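Alanine racemase, biosynthetic (Pseudomonas aeruginosa PAO1, PDB 6A2F) belongs to the alanine racemase family, pairing an N-terminal TIM-barrel domain that carries the pyridoxal phosphate cofactor with a C-terminal beta domain. Local coordinates at residues A[140-145]-A[184-189]. Numbering follows the deposited sequence.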
ATOM      1  N   ALA A 140      36.409  -3.276  16.937  1.00 15.27           N
ATOM      2  CA  ALA A 140      36.793  -1.961  17.451  1.00 15.19           C
ATOM      3  C   ALA A 140      35.715  -1.360  18.355  1.00 15.14           C
ATOM      4  O   ALA A 140      36.014  -0.870  19.449  1.00 15.23           O
ATOM      5  CB  ALA A 140      37.118  -1.016  16.305  1.00 15.19           C
ATOM      6  N   TRP A 141      34.463  -1.414  17.900  1.00 14.92           N
ATOM      7  CA  TRP A 141      33.337  -0.898  18.680  1.00 14.46           C
ATOM      8  C   TRP A 141      33.059  -1.734  19.927  1.00 14.38           C
ATOM      9  O   TRP A 141      32.641  -1.193  20.952  1.00 14.32           O
ATOM     10  CB  TRP A 141      32.090  -0.729  17.812  1.00 14.22           C
ATOM     11  CG  TRP A 141      32.139   0.540  17.041  1.00 14.18           C
ATOM     12  CD1 TRP A 141      32.603   0.710  15.768  1.00 14.14           C
ATOM     13  CD2 TRP A 141      31.754   1.839  17.504  1.00 14.05           C
ATOM     14  NE1 TRP A 141      32.518   2.031  15.405  1.00 14.05           N
ATOM     15  CE2 TRP A 141      32.001   2.747  16.452  1.00 14.09           C
ATOM     16  CE3 TRP A 141      31.220   2.323  18.703  1.00 14.01           C
ATOM     17  CZ2 TRP A 141      31.731   4.114  16.560  1.00 14.16           C
ATOM     18  CZ3 TRP A 141      30.948   3.681  18.813  1.00 14.21           C
ATOM     19  CH2 TRP A 141      31.206   4.561  17.745  1.00 14.30           C
ATOM     20  N   HIS A 142      33.307  -3.041  19.845  1.00 14.27           N
ATOM     21  CA  HIS A 142      33.200  -3.901  21.020  1.00 14.34           C
ATOM     22  C   HIS A 142      34.184  -3.444  22.100  1.00 14.55           C
ATOM     23  O   HIS A 142      33.805  -3.296  23.264  1.00 14.44           O
ATOM     24  CB  HIS A 142      33.420  -5.377  20.676  1.00 14.05           C
ATOM     25  CG  HIS A 142      33.253  -6.293  21.850  1.00 14.05           C
ATOM     26  ND1 HIS A 142      34.278  -6.567  22.731  1.00 13.96           N
ATOM     27  CD2 HIS A 142      32.175  -6.976  22.300  1.00 14.04           C
ATOM     28  CE1 HIS A 142      33.838  -7.389  23.669  1.00 14.05           C
ATOM     29  NE2 HIS A 142      32.565  -7.651  23.432  1.00 14.03           N
ATOM     30  N   ALA A 143      35.435  -3.207  21.695  1.00 14.68           N
ATOM     31  CA  ALA A 143      36.488  -2.704  22.586  1.00 15.01           C
ATOM     32  C   ALA A 143      36.113  -1.382  23.267  1.00 15.22           C
ATOM     33  O   ALA A 143      36.439  -1.169  24.435  1.00 15.33           O
ATOM     34  CB  ALA A 143      37.804  -2.557  21.828  1.00 14.63           C
ATOM     35  N   ARG A 144      35.427  -0.507  22.538  1.00 15.53           N
ATOM     36  CA  ARG A 144      35.004   0.775  23.087  1.00 15.96           C
ATOM     37  C   ARG A 144      33.845   0.611  24.069  1.00 15.48           C
ATOM     38  O   ARG A 144      33.802   1.280  25.103  1.00 15.47           O
ATOM     39  CB  ARG A 144      34.614   1.746  21.961  1.00 16.89           C
ATOM     40  CG  ARG A 144      34.768   3.226  22.316  1.00 18.19           C
ATOM     41  CD  ARG A 144      34.741   4.125  21.073  1.00 19.20           C
ATOM     42  NE  ARG A 144      35.250   3.438  19.880  1.00 19.57           N
ATOM     43  CZ  ARG A 144      35.377   3.982  18.671  1.00 20.10           C
ATOM     44  NH1 ARG A 144      35.051   5.254  18.455  1.00 20.22           N
ATOM     45  NH2 ARG A 144      35.848   3.239  17.670  1.00 20.26           N
ATOM     46  N   LEU A 145      32.924  -0.298  23.754  1.00 14.89           N
ATOM     47  CA  LEU A 145      31.622  -0.342  24.427  1.00 14.31           C
ATOM     48  C   LEU A 145      31.466  -1.362  25.552  1.00 13.88           C
ATOM     49  O   LEU A 145      30.544  -1.233  26.357  1.00 13.95           O
ATOM     50  CB  LEU A 145      30.493  -0.527  23.401  1.00 14.20           C
ATOM     51  CG  LEU A 145      30.232   0.643  22.448  1.00 14.30           C
ATOM     52  CD1 LEU A 145      29.285   0.222  21.332  1.00 14.49           C
ATOM     53  CD2 LEU A 145      29.677   1.850  23.191  1.00 14.14           C
ATOM     54  N   LEU A 184      34.485 -12.985  21.151  1.00 20.97           N
ATOM     55  CA  LEU A 184      34.197 -11.767  21.913  1.00 20.21           C
ATOM     56  C   LEU A 184      33.078 -11.981  22.925  1.00 19.65           C
ATOM     57  O   LEU A 184      32.156 -12.764  22.691  1.00 19.62           O
ATOM     58  CB  LEU A 184      33.812 -10.615  20.979  1.00 20.00           C
ATOM     59  CG  LEU A 184      34.794 -10.141  19.906  1.00 19.89           C
ATOM     60  CD1 LEU A 184      34.078  -9.224  18.922  1.00 19.73           C
ATOM     61  CD2 LEU A 184      36.005  -9.453  20.520  1.00 19.41           C
ATOM     62  N   ASP A 185      33.160 -11.256  24.039  1.00 19.25           N
ATOM     63  CA  ASP A 185      32.176 -11.349  25.113  1.00 18.98           C
ATOM     64  C   ASP A 185      30.868 -10.647  24.741  1.00 18.49           C
ATOM     65  O   ASP A 185      30.783  -9.414  24.732  1.00 18.27           O
ATOM     66  CB  ASP A 185      32.751 -10.771  26.412  1.00 19.49           C
ATOM     67  CG  ASP A 185      31.889 -11.072  27.638  1.00 20.00           C
ATOM     68  OD1 ASP A 185      30.691 -11.415  27.498  1.00 20.07           O
ATOM     69  OD2 ASP A 185      32.422 -10.950  28.762  1.00 20.54           O
ATOM     70  N   PHE A 186      29.856 -11.454  24.436  1.00 17.83           N
ATOM     71  CA  PHE A 186      28.518 -10.971  24.119  1.00 17.08           C
ATOM     72  C   PHE A 186      27.504 -11.556  25.096  1.00 16.85           C
ATOM     73  O   PHE A 186      27.558 -12.742  25.424  1.00 16.43           O
ATOM     74  CB  PHE A 186      28.128 -11.372  22.693  1.00 16.79           C
ATOM     75  CG  PHE A 186      28.753 -10.528  21.620  1.00 16.57           C
ATOM     76  CD1 PHE A 186      28.484  -9.165  21.536  1.00 16.42           C
ATOM     77  CD2 PHE A 186      29.589 -11.103  20.667  1.00 16.47           C
ATOM     78  CE1 PHE A 186      29.049  -8.386  20.532  1.00 16.36           C
ATOM     79  CE2 PHE A 186      30.156 -10.330  19.661  1.00 16.35           C
ATOM     80  CZ  PHE A 186      29.883  -8.970  19.591  1.00 16.25           C
ATOM     81  N   ASP A 187      26.572 -10.723  25.549  1.00 16.85           N
ATOM     82  CA  ASP A 187      25.513 -11.176  26.443  1.00 16.83           C
ATOM     83  C   ASP A 187      24.441 -11.946  25.683  1.00 16.66           C
ATOM     84  O   ASP A 187      23.915 -12.938  26.183  1.00 16.63           O
ATOM     85  CB  ASP A 187      24.894  -9.992  27.184  1.00 17.04           C
ATOM     86  CG  ASP A 187      25.876  -9.317  28.112  1.00 17.29           C
ATOM     87  OD1 ASP A 187      26.237  -9.931  29.136  1.00 17.79           O
ATOM     88  OD2 ASP A 187      26.295  -8.179  27.818  1.00 17.28           O
ATOM     89  N   GLN A 188      24.122 -11.477  24.478  1.00 16.61           N
ATOM     90  CA  GLN A 188      23.107 -12.102  23.631  1.00 16.44           C
ATOM     91  C   GLN A 188      23.542 -12.094  22.173  1.00 16.66           C
ATOM     92  O   GLN A 188      24.195 -11.155  21.709  1.00 16.15           O
ATOM     93  CB  GLN A 188      21.748 -11.389  23.747  1.00 16.08           C
ATOM     94  CG  GLN A 188      21.280 -11.040  25.153  1.00 16.06           C
ATOM     95  CD  GLN A 188      20.740 -12.222  25.948  1.00 15.93           C
ATOM     96  OE1 GLN A 188      20.429 -12.079  27.121  1.00 16.03           O
ATOM     97  NE2 GLN A 188      20.619 -13.381  25.319  1.00 15.80           N
ATOM     98  N   ARG A 189      23.169 -13.147  21.455  1.00 17.21           N
ATOM     99  CA  ARG A 189      23.455 -13.255  20.033  1.00 17.86           C
ATOM    100  C   ARG A 189      22.153 -13.531  19.311  1.00 17.40           C
ATOM    101  O   ARG A 189      21.356 -14.362  19.753  1.00 17.62           O
ATOM    102  CB  ARG A 189      24.457 -14.376  19.750  1.00 19.18           C
ATOM    103  CG  ARG A 189      25.658 -14.418  20.682  1.00 20.75           C
ATOM    104  CD  ARG A 189      26.444 -15.702  20.481  1.00 22.42           C
ATOM    105  NE  ARG A 189      26.612 -16.431  21.738  1.00 24.05           N
ATOM    106  CZ  ARG A 189      25.999 -17.575  22.045  1.00 24.99           C
ATOM    107  NH1 ARG A 189      25.164 -18.158  21.185  1.00 25.23           N
ATOM    108  NH2 ARG A 189      26.229 -18.147  23.222  1.00 25.93           N
TER
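In the TIM-barrel domain, an outer helix, 135-145, meets the loop that leads from helix 169-179 into the barrel strand 189-190, and His142 reaches from the helix to residues 184-186 of that loop. Its CG lies anti to the backbone N (chi1 -177°), which carries the imidazole out from the helix to the loop. NE2 of His142 donates a nearly straight hydrogen bond to the backbone O of Asp185 (2.8 Å, 170° at the hydrogen). The oxygen sits almost in the ring plane, whereas NE2 approaches from above the carbonyl plane. Leu184 covers one imidazole face: its CB makes a CH-pi contact 4.1 Å from the centroid of the His142 ring, and its CD2 comes to 4.0 Å from ND1 of His142. The edge of the imidazole turns toward the face of Phe186 in a T-shaped pair, planes at 75°, with CD2 of His142 3.9 Å from CE1 of Phe186. Leu154 of strand 151-157 also touches His142. Bond, covered face and T-shaped edge together would hold the buried imidazole in this rotation; donation from NE2 requires a proton there, and with Arg146 NH1 as a second donor the O of Asp185 is gripped by two N-H groups.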